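Local coordinates for transcription regulator AsnC/Lrp ligand binding domain-containing protein (Sulfolobus tokodaii, PDB 2ZBC) that probably senses amino acids as a stand-alone RAM module of the Lrp/AsnC family, binding isoleucine between its subunits, at residues Ser3-Gly14 against Lys65-Ile74; Phe19-Glu30 against Asp39-Asp47. All blocks are in the same frame, centred on the assembly; numbering follows the deposited sequence.

Contact 1 of 2, residues Ser3-Gly14 against Lys65-Ile74; sequences SAIVLINTDAGG and KVRSTLTMII. With ILE (isoleucine), chain I.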
# COMPACT_ATOMS: atom_id res chain seq x y z
N SER A 3 -10.89 14.75 -17.87
CA SER A 3 -10.61 13.35 -18.13
C SER A 3 -9.92 12.73 -16.90
O SER A 3 -9.09 13.35 -16.26
CB SER A 3 -9.67 13.19 -19.32
OG SER A 3 -10.12 13.94 -20.48
N ALA A 4 -10.27 11.48 -16.64
CA ALA A 4 -9.66 10.80 -15.57
C ALA A 4 -9.83 9.28 -15.77
O ALA A 4 -10.72 8.83 -16.50
CB ALA A 4 -10.24 11.27 -14.27
N ILE A 5 -8.97 8.54 -15.12
CA ILE A 5 -9.11 7.12 -15.03
C ILE A 5 -9.38 6.78 -13.59
O ILE A 5 -8.62 7.25 -12.73
CB ILE A 5 -7.83 6.49 -15.47
CG1 ILE A 5 -7.50 6.78 -16.92
CG2 ILE A 5 -7.86 4.93 -15.27
CD1 ILE A 5 -8.36 6.18 -17.85
N VAL A 6 -10.47 6.03 -13.32
CA VAL A 6 -10.87 5.72 -11.97
C VAL A 6 -10.71 4.22 -11.73
O VAL A 6 -11.23 3.41 -12.49
CB VAL A 6 -12.33 6.13 -11.71
CG1 VAL A 6 -12.70 5.90 -10.28
CG2 VAL A 6 -12.55 7.63 -12.05
N LEU A 7 -9.97 3.88 -10.69
CA LEU A 7 -9.77 2.49 -10.30
C LEU A 7 -10.81 2.16 -9.19
O LEU A 7 -10.88 2.85 -8.15
CB LEU A 7 -8.35 2.27 -9.78
CG LEU A 7 -7.24 2.76 -10.73
CD1 LEU A 7 -5.89 2.72 -10.12
CD2 LEU A 7 -7.31 1.94 -12.01
N ILE A 8 -11.63 1.16 -9.42
CA ILE A 8 -12.74 0.90 -8.49
C ILE A 8 -12.48 -0.43 -7.81
O ILE A 8 -12.10 -1.38 -8.47
CB ILE A 8 -14.03 0.84 -9.29
CG1 ILE A 8 -14.32 2.21 -9.94
CG2 ILE A 8 -15.19 0.55 -8.39
CD1 ILE A 8 -15.50 2.13 -10.87
N ASN A 9 -12.74 -0.50 -6.50
CA ASN A 9 -12.82 -1.77 -5.79
C ASN A 9 -14.23 -1.92 -5.41
O ASN A 9 -14.86 -0.97 -4.89
CB ASN A 9 -11.93 -1.86 -4.52
CG ASN A 9 -10.46 -2.18 -4.87
OD1 ASN A 9 -9.97 -3.37 -4.82
ND2 ASN A 9 -9.75 -1.13 -5.19
N THR A 10 -14.75 -3.14 -5.58
CA THR A 10 -16.15 -3.44 -5.21
C THR A 10 -16.18 -4.31 -3.95
O THR A 10 -15.16 -4.82 -3.54
CB THR A 10 -16.87 -4.20 -6.32
OG1 THR A 10 -16.27 -5.48 -6.56
CG2 THR A 10 -16.76 -3.47 -7.64
N ASP A 11 -17.38 -4.45 -3.34
CA ASP A 11 -17.62 -5.50 -2.36
C ASP A 11 -17.25 -6.82 -3.03
O ASP A 11 -17.32 -6.97 -4.30
CB ASP A 11 -19.08 -5.56 -1.95
CG ASP A 11 -19.47 -4.39 -1.11
OD1 ASP A 11 -18.58 -3.66 -0.58
OD2 ASP A 11 -20.67 -4.15 -0.94
N ALA A 12 -16.79 -7.78 -2.23
CA ALA A 12 -16.32 -9.03 -2.83
C ALA A 12 -17.55 -9.63 -3.59
O ALA A 12 -18.67 -9.72 -3.05
CB ALA A 12 -15.69 -9.96 -1.76
N GLY A 13 -17.34 -9.95 -4.85
CA GLY A 13 -18.32 -10.58 -5.69
C GLY A 13 -19.24 -9.61 -6.42
O GLY A 13 -20.04 -10.07 -7.17
N GLY A 14 -19.17 -8.30 -6.20
CA GLY A 14 -20.11 -7.39 -6.87
C GLY A 14 -19.62 -6.76 -8.16
O GLY A 14 -20.31 -5.87 -8.76
N LYS A 65 -22.51 -1.59 -4.16
CA LYS A 65 -21.40 -2.53 -4.12
C LYS A 65 -20.12 -1.86 -4.51
O LYS A 65 -19.10 -2.53 -4.55
CB LYS A 65 -21.69 -3.81 -4.94
CG LYS A 65 -23.05 -4.46 -4.49
CD LYS A 65 -23.16 -5.97 -4.85
CE LYS A 65 -24.40 -6.62 -4.25
NZ LYS A 65 -24.74 -7.89 -4.98
N VAL A 66 -20.10 -0.54 -4.74
CA VAL A 66 -18.80 0.11 -4.84
C VAL A 66 -18.25 0.32 -3.41
O VAL A 66 -18.86 0.94 -2.55
CB VAL A 66 -18.88 1.44 -5.70
CG1 VAL A 66 -17.72 2.26 -5.53
CG2 VAL A 66 -19.10 1.09 -7.09
N ARG A 67 -17.04 -0.11 -3.21
CA ARG A 67 -16.39 0.06 -1.94
C ARG A 67 -15.43 1.28 -1.87
O ARG A 67 -15.45 2.13 -0.91
CB ARG A 67 -15.59 -1.20 -1.65
CG ARG A 67 -14.79 -1.13 -0.38
CD ARG A 67 -13.88 -2.37 -0.21
NE ARG A 67 -14.69 -3.53 0.13
CZ ARG A 67 -14.24 -4.80 0.17
NH1 ARG A 67 -12.98 -5.07 -0.19
NH2 ARG A 67 -15.10 -5.77 0.51
N SER A 68 -14.56 1.32 -2.85
CA SER A 68 -13.60 2.42 -2.95
C SER A 68 -13.34 2.79 -4.39
O SER A 68 -13.59 2.01 -5.34
CB SER A 68 -12.34 2.01 -2.19
OG SER A 68 -11.64 1.02 -2.83
N THR A 69 -12.86 4.02 -4.56
CA THR A 69 -12.39 4.52 -5.87
C THR A 69 -11.09 5.30 -5.67
O THR A 69 -10.92 6.00 -4.65
CB THR A 69 -13.44 5.39 -6.55
OG1 THR A 69 -13.64 6.59 -5.76
CG2 THR A 69 -14.77 4.73 -6.65
N LEU A 70 -10.23 5.22 -6.69
CA LEU A 70 -9.02 5.99 -6.76
C LEU A 70 -9.03 6.68 -8.13
O LEU A 70 -8.88 5.99 -9.15
CB LEU A 70 -7.85 5.03 -6.64
CG LEU A 70 -6.46 5.58 -6.37
CD1 LEU A 70 -5.48 4.50 -6.01
CD2 LEU A 70 -5.93 6.35 -7.47
N THR A 71 -9.18 7.98 -8.15
CA THR A 71 -9.32 8.77 -9.42
C THR A 71 -7.98 9.37 -9.75
O THR A 71 -7.39 10.02 -8.92
CB THR A 71 -10.39 9.90 -9.24
OG1 THR A 71 -11.67 9.31 -8.96
CG2 THR A 71 -10.58 10.81 -10.55
N MSE A 72 -7.51 9.09 -10.95
CA MSE A 72 -6.26 9.55 -11.41
C MSE A 72 -6.62 10.63 -12.47
O MSE A 72 -7.09 10.30 -13.54
CB MSE A 72 -5.53 8.38 -12.07
CG MSE A 72 -5.16 7.27 -10.98
SE MSE A 72 -4.04 5.92 -11.85
CE MSE A 72 -5.42 5.08 -12.82
N ILE A 73 -6.43 11.87 -12.11
CA ILE A 73 -6.63 12.98 -13.04
C ILE A 73 -5.57 12.88 -14.10
O ILE A 73 -4.39 12.70 -13.80
CB ILE A 73 -6.55 14.37 -12.29
CG1 ILE A 73 -7.58 14.43 -11.15
CG2 ILE A 73 -6.76 15.49 -13.31
CD1 ILE A 73 -8.95 14.38 -11.63
N ILE A 74 -5.98 12.95 -15.37
CA ILE A 74 -5.11 12.90 -16.51
C ILE A 74 -4.52 14.29 -16.79
O ILE A 74 -5.24 15.30 -16.71
CB ILE A 74 -5.88 12.38 -17.75
CG1 ILE A 74 -6.07 10.86 -17.64
CG2 ILE A 74 -5.14 12.58 -19.08
CD1 ILE A 74 -7.19 10.35 -18.52
N ILE I . -10.52 10.33 -3.41
CA ILE I . -11.67 9.73 -4.17
C ILE I . -11.28 9.33 -5.61
O ILE I . -10.12 9.67 -5.98
CB ILE I . -12.82 10.72 -4.23
CG1 ILE I . -12.53 11.88 -5.17
CG2 ILE I . -13.02 11.33 -2.87
CD1 ILE I . -13.65 12.87 -5.18
OXT ILE I . -12.13 8.69 -6.32
O HOH W 1 -10.08 1.82 -5.19
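One face of the Arg67 guanidinium lies against the carbonyl of Thr10, whose O sits 3.8 Å above the plane over its centre; beside it, Arg67 NE makes a long salt bridge of 4.0 Å with Asp11 OD1. The stronger partner is Arg67 O of a neighbouring subunit, bonded to NH1. With an alanine in place of Asp11, Arg67 NE would probably lose this distant carboxylate. Arg67 and Ser68 both face Asn9, a classic beta bulge that shifts the register of antiparallel strands 3-10 and 66-74, and Asn9 O accepts from both their N atoms. Toward the other end, the Met72 methyl CE (selenomethionine) is pressed against Ile5 CG2 at a tight 3.5 Å and meets Leu7 CG at 3.6 Å; the bend at chi3 (-75°) turns it back to them. On the face carrying Val6, Thr69 OG1 and Thr71 OG1 both donate to OXT of the bound isoleucine, at 2.6 and 2.8 Å, while Thr71 N reaches the other carboxylate oxygen, O, at 2.9 Å. Val34 O, Gly36 N and Asp39 OD1 of a different neighbouring subunit bond the same isoleucine. Three donors from one strand thus grip the ligand carboxylate, probably stabilising its charge.

Contact 2 of 2, residues Phe19-Glu30 against Asp39-Asp47; sequences FERLKSMSEVTE and DIVVKVEAD. With ILE (isoleucine), chain J.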
# COMPACT_ATOMS: atom_id res chain seq x y z
N PHE A 19 -19.99 -3.32 -13.09
CA PHE A 19 -19.59 -3.14 -14.51
C PHE A 19 -20.85 -2.89 -15.37
O PHE A 19 -20.89 -1.93 -16.16
CB PHE A 19 -18.83 -4.42 -14.99
CG PHE A 19 -18.64 -4.49 -16.49
CD1 PHE A 19 -17.45 -4.07 -17.09
CD2 PHE A 19 -19.64 -4.97 -17.31
CE1 PHE A 19 -17.30 -4.12 -18.45
CE2 PHE A 19 -19.50 -5.04 -18.68
CZ PHE A 19 -18.31 -4.64 -19.25
N GLU A 20 -21.89 -3.69 -15.15
CA GLU A 20 -23.17 -3.51 -15.84
C GLU A 20 -23.78 -2.10 -15.65
O GLU A 20 -24.25 -1.53 -16.60
CB GLU A 20 -24.16 -4.59 -15.38
CG GLU A 20 -25.63 -4.50 -15.87
CD GLU A 20 -26.48 -5.75 -15.45
OE1 GLU A 20 -26.53 -6.19 -14.21
OE2 GLU A 20 -27.08 -6.33 -16.42
N ARG A 21 -23.73 -1.55 -14.43
CA ARG A 21 -24.24 -0.20 -14.16
C ARG A 21 -23.42 0.80 -14.94
O ARG A 21 -23.96 1.69 -15.64
CB ARG A 21 -24.13 0.13 -12.69
CG ARG A 21 -25.09 -0.73 -11.79
CD ARG A 21 -25.06 -0.35 -10.30
NE ARG A 21 -25.83 -1.31 -9.51
CZ ARG A 21 -27.16 -1.21 -9.38
NH1 ARG A 21 -27.82 -0.15 -9.89
NH2 ARG A 21 -27.78 -2.10 -8.69
N LEU A 22 -22.08 0.63 -14.86
CA LEU A 22 -21.19 1.58 -15.46
C LEU A 22 -21.38 1.71 -16.97
O LEU A 22 -21.27 2.87 -17.52
CB LEU A 22 -19.72 1.36 -15.09
CG LEU A 22 -19.38 1.70 -13.65
CD1 LEU A 22 -18.05 0.95 -13.28
CD2 LEU A 22 -19.35 3.19 -13.32
N LYS A 23 -21.66 0.60 -17.64
CA LYS A 23 -21.83 0.58 -19.11
C LYS A 23 -22.82 1.62 -19.63
O LYS A 23 -22.67 2.09 -20.76
CB LYS A 23 -22.45 -0.76 -19.63
CG LYS A 23 -21.70 -1.95 -19.39
CD LYS A 23 -22.28 -3.21 -20.17
CE LYS A 23 -23.83 -3.35 -20.15
NZ LYS A 23 -24.34 -4.80 -20.33
N SER A 24 -23.83 1.96 -18.83
CA SER A 24 -24.98 2.76 -19.28
C SER A 24 -24.76 4.23 -19.13
O SER A 24 -25.57 5.04 -19.56
CB SER A 24 -26.23 2.41 -18.47
OG SER A 24 -26.62 1.14 -18.91
N MSE A 25 -23.65 4.60 -18.51
CA MSE A 25 -23.47 6.02 -18.18
C MSE A 25 -22.57 6.66 -19.29
O MSE A 25 -21.55 6.08 -19.67
CB MSE A 25 -22.94 6.14 -16.77
CG MSE A 25 -24.07 5.94 -15.46
SE MSE A 25 -22.74 5.38 -14.21
CE MSE A 25 -21.25 5.13 -15.11
N SER A 26 -23.02 7.80 -19.84
CA SER A 26 -22.35 8.52 -20.95
C SER A 26 -20.94 9.02 -20.59
O SER A 26 -20.08 9.16 -21.44
CB SER A 26 -23.23 9.73 -21.37
OG SER A 26 -24.47 9.24 -21.92
N GLU A 27 -20.72 9.35 -19.33
CA GLU A 27 -19.41 9.83 -18.88
C GLU A 27 -18.35 8.73 -18.88
O GLU A 27 -17.13 9.04 -18.83
CB GLU A 27 -19.53 10.39 -17.48
CG GLU A 27 -20.49 11.58 -17.35
CD GLU A 27 -21.93 11.22 -17.00
OE1 GLU A 27 -22.31 10.02 -17.14
OE2 GLU A 27 -22.67 12.15 -16.57
N VAL A 28 -18.80 7.45 -18.87
CA VAL A 28 -17.91 6.32 -18.88
C VAL A 28 -17.64 5.96 -20.33
O VAL A 28 -18.52 5.41 -20.97
CB VAL A 28 -18.55 5.12 -18.14
CG1 VAL A 28 -17.77 3.90 -18.41
CG2 VAL A 28 -18.62 5.39 -16.70
N THR A 29 -16.46 6.30 -20.85
CA THR A 29 -16.09 6.00 -22.21
C THR A 29 -15.44 4.65 -22.38
O THR A 29 -15.46 4.09 -23.51
CB THR A 29 -15.20 7.05 -22.81
OG1 THR A 29 -13.94 7.06 -22.12
CG2 THR A 29 -15.82 8.46 -22.57
N GLU A 30 -14.89 4.10 -21.27
CA GLU A 30 -14.51 2.68 -21.26
C GLU A 30 -14.66 2.13 -19.86
O GLU A 30 -14.53 2.84 -18.85
CB GLU A 30 -13.03 2.36 -21.60
CG GLU A 30 -12.33 3.28 -22.49
CD GLU A 30 -10.84 3.00 -22.59
OE1 GLU A 30 -10.28 1.89 -22.22
OE2 GLU A 30 -10.28 3.95 -23.14
N ASP A 39 -10.46 -3.81 -9.15
CA ASP A 39 -11.45 -4.66 -9.71
C ASP A 39 -12.01 -4.15 -11.00
O ASP A 39 -12.31 -4.98 -11.89
CB ASP A 39 -12.59 -4.78 -8.79
CG ASP A 39 -12.17 -5.41 -7.44
OD1 ASP A 39 -11.20 -6.20 -7.46
OD2 ASP A 39 -12.73 -5.09 -6.38
N ILE A 40 -12.17 -2.83 -11.11
CA ILE A 40 -12.64 -2.23 -12.36
C ILE A 40 -11.88 -0.94 -12.68
O ILE A 40 -11.51 -0.17 -11.77
CB ILE A 40 -14.11 -1.84 -12.22
CG1 ILE A 40 -15.01 -3.04 -11.92
CG2 ILE A 40 -14.63 -1.05 -13.39
CD1 ILE A 40 -16.46 -2.71 -11.68
N VAL A 41 -11.65 -0.71 -13.98
CA VAL A 41 -10.92 0.48 -14.47
C VAL A 41 -11.92 1.16 -15.35
O VAL A 41 -12.47 0.54 -16.22
CB VAL A 41 -9.65 0.14 -15.26
CG1 VAL A 41 -9.09 1.43 -15.88
CG2 VAL A 41 -8.67 -0.61 -14.48
N VAL A 42 -12.22 2.42 -15.10
CA VAL A 42 -13.07 3.18 -16.01
C VAL A 42 -12.32 4.40 -16.52
O VAL A 42 -11.50 4.98 -15.79
CB VAL A 42 -14.39 3.68 -15.36
CG1 VAL A 42 -15.37 2.53 -15.13
CG2 VAL A 42 -14.18 4.39 -14.15
N LYS A 43 -12.54 4.75 -17.76
CA LYS A 43 -12.18 6.10 -18.24
C LYS A 43 -13.40 6.99 -18.17
O LYS A 43 -14.48 6.63 -18.63
CB LYS A 43 -11.62 6.02 -19.64
CG LYS A 43 -10.89 7.33 -20.06
CD LYS A 43 -9.90 6.97 -21.19
CE LYS A 43 -9.94 7.94 -22.31
NZ LYS A 43 -9.70 9.28 -21.89
N VAL A 44 -13.26 8.15 -17.56
CA VAL A 44 -14.37 9.05 -17.40
C VAL A 44 -14.03 10.29 -18.17
O VAL A 44 -12.96 10.76 -18.06
CB VAL A 44 -14.57 9.44 -15.94
CG1 VAL A 44 -15.60 10.53 -15.82
CG2 VAL A 44 -14.93 8.23 -15.14
N GLU A 45 -14.93 10.73 -19.02
CA GLU A 45 -14.82 12.03 -19.69
C GLU A 45 -16.03 12.85 -19.30
O GLU A 45 -17.18 12.41 -19.49
CB GLU A 45 -14.76 11.80 -21.22
CG GLU A 45 -14.70 13.08 -22.10
CD GLU A 45 -13.40 13.88 -22.00
OE1 GLU A 45 -12.31 13.25 -21.74
OE2 GLU A 45 -13.50 15.15 -22.15
N ALA A 46 -15.82 14.00 -18.66
CA ALA A 46 -16.92 14.83 -18.33
C ALA A 46 -16.63 16.25 -18.92
O ALA A 46 -15.51 16.58 -19.31
CB ALA A 46 -17.16 14.90 -16.86
N ASP A 47 -17.67 17.03 -18.91
CA ASP A 47 -17.69 18.32 -19.61
C ASP A 47 -16.84 19.32 -18.81
O ASP A 47 -16.26 20.26 -19.36
CB ASP A 47 -19.14 18.81 -19.70
CG ASP A 47 -19.95 18.13 -20.76
OD1 ASP A 47 -19.46 17.43 -21.66
OD2 ASP A 47 -21.15 18.29 -20.77
N ILE J . -9.55 -7.84 -8.92
CA ILE J . -10.13 -9.11 -8.36
C ILE J . -9.12 -10.16 -8.17
O ILE J . -8.00 -9.97 -8.70
CB ILE J . -11.33 -9.62 -9.18
CG1 ILE J . -10.93 -10.27 -10.52
CG2 ILE J . -12.33 -8.55 -9.34
CD1 ILE J . -12.10 -10.94 -11.25
OXT ILE J . -9.47 -11.09 -7.43
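Lys43 and Glu30 face each other as an antiparallel hydrogen-bonded pair, and the lysine side chain runs past both Glu30 and Thr29. Its CB lies 3.6 Å from Thr29 OG1 and also touches Glu30 CG. With CG anti to the backbone N (chi1 -165°), the chain passes obliquely across the threonine, CG remaining in contact with OG1. CD comes 3.6 Å from Glu30 OE2, and CE skirts that same oxygen and Thr29 OG1. Bends at chi3 and chi4 then carry NZ away, 5.5 Å from Glu30 OE2, so the opposite charges are close without forming a salt bridge. Glu30 OE1 instead bonds His32 NE2, while OE2 lies close to Glu30 OE2 of a neighbouring subunit, a pairing of like charges that the lysine would probably ease.

The backbones join strands 28-34 and 40-45 as a beta hairpin within the ferredoxin-like fold of the RAM domain. Glu45 N donates to Glu27 O at 2.8 Å, Thr29 N to Lys43 O, and Lys43 N to Glu30 O. The register slips by one residue between Val28 and Glu30, a beta bulge at the corner around Thr29.

Leu22, from helix 15-22, packs over the sheet face carrying Ile40 and Val42. Its side chain crosses Val42 at about a right angle, CD1 lying 3.6 Å from Val42 CG1, and meets Ile40 tip to tip, with Leu22 CD1 4.0 Å from Ile40 CG2. Ile40 CD1 reaches the start of 19-30 at Phe19 N, and Val28 CG1 packs on Val42 CG1 further along. Just before the strand, Asp39 OD1 accepts from the ammonium N of a bound isoleucine at 2.7 Å; Asp39 OD2 makes a salt bridge to Arg61 of another neighbouring subunit.

From the N terminus, strand 3-10 leads through the turn at Asp11-Gly14 into helix 15-22, within which contact 2 begins at Phe19. The hairpin strands 28-34 and 40-45 close that contact after a gap of only eight residues. Helix 49-60 follows before strand 66-75 returns to the edge of strand 3-10, closing contact 1 across 50 residues, so contact 2 is nested within its loop. Their centres are 10 Å apart. Strands 3-10 and 40-45 are sheet neighbours, and the order across the sheet is 28-34, 40-45, 3-10, 66-75; Ile8 N lies 2.7 Å from Ile40 O, a probable hydrogen bond. Both contacts also touch the same second subunit.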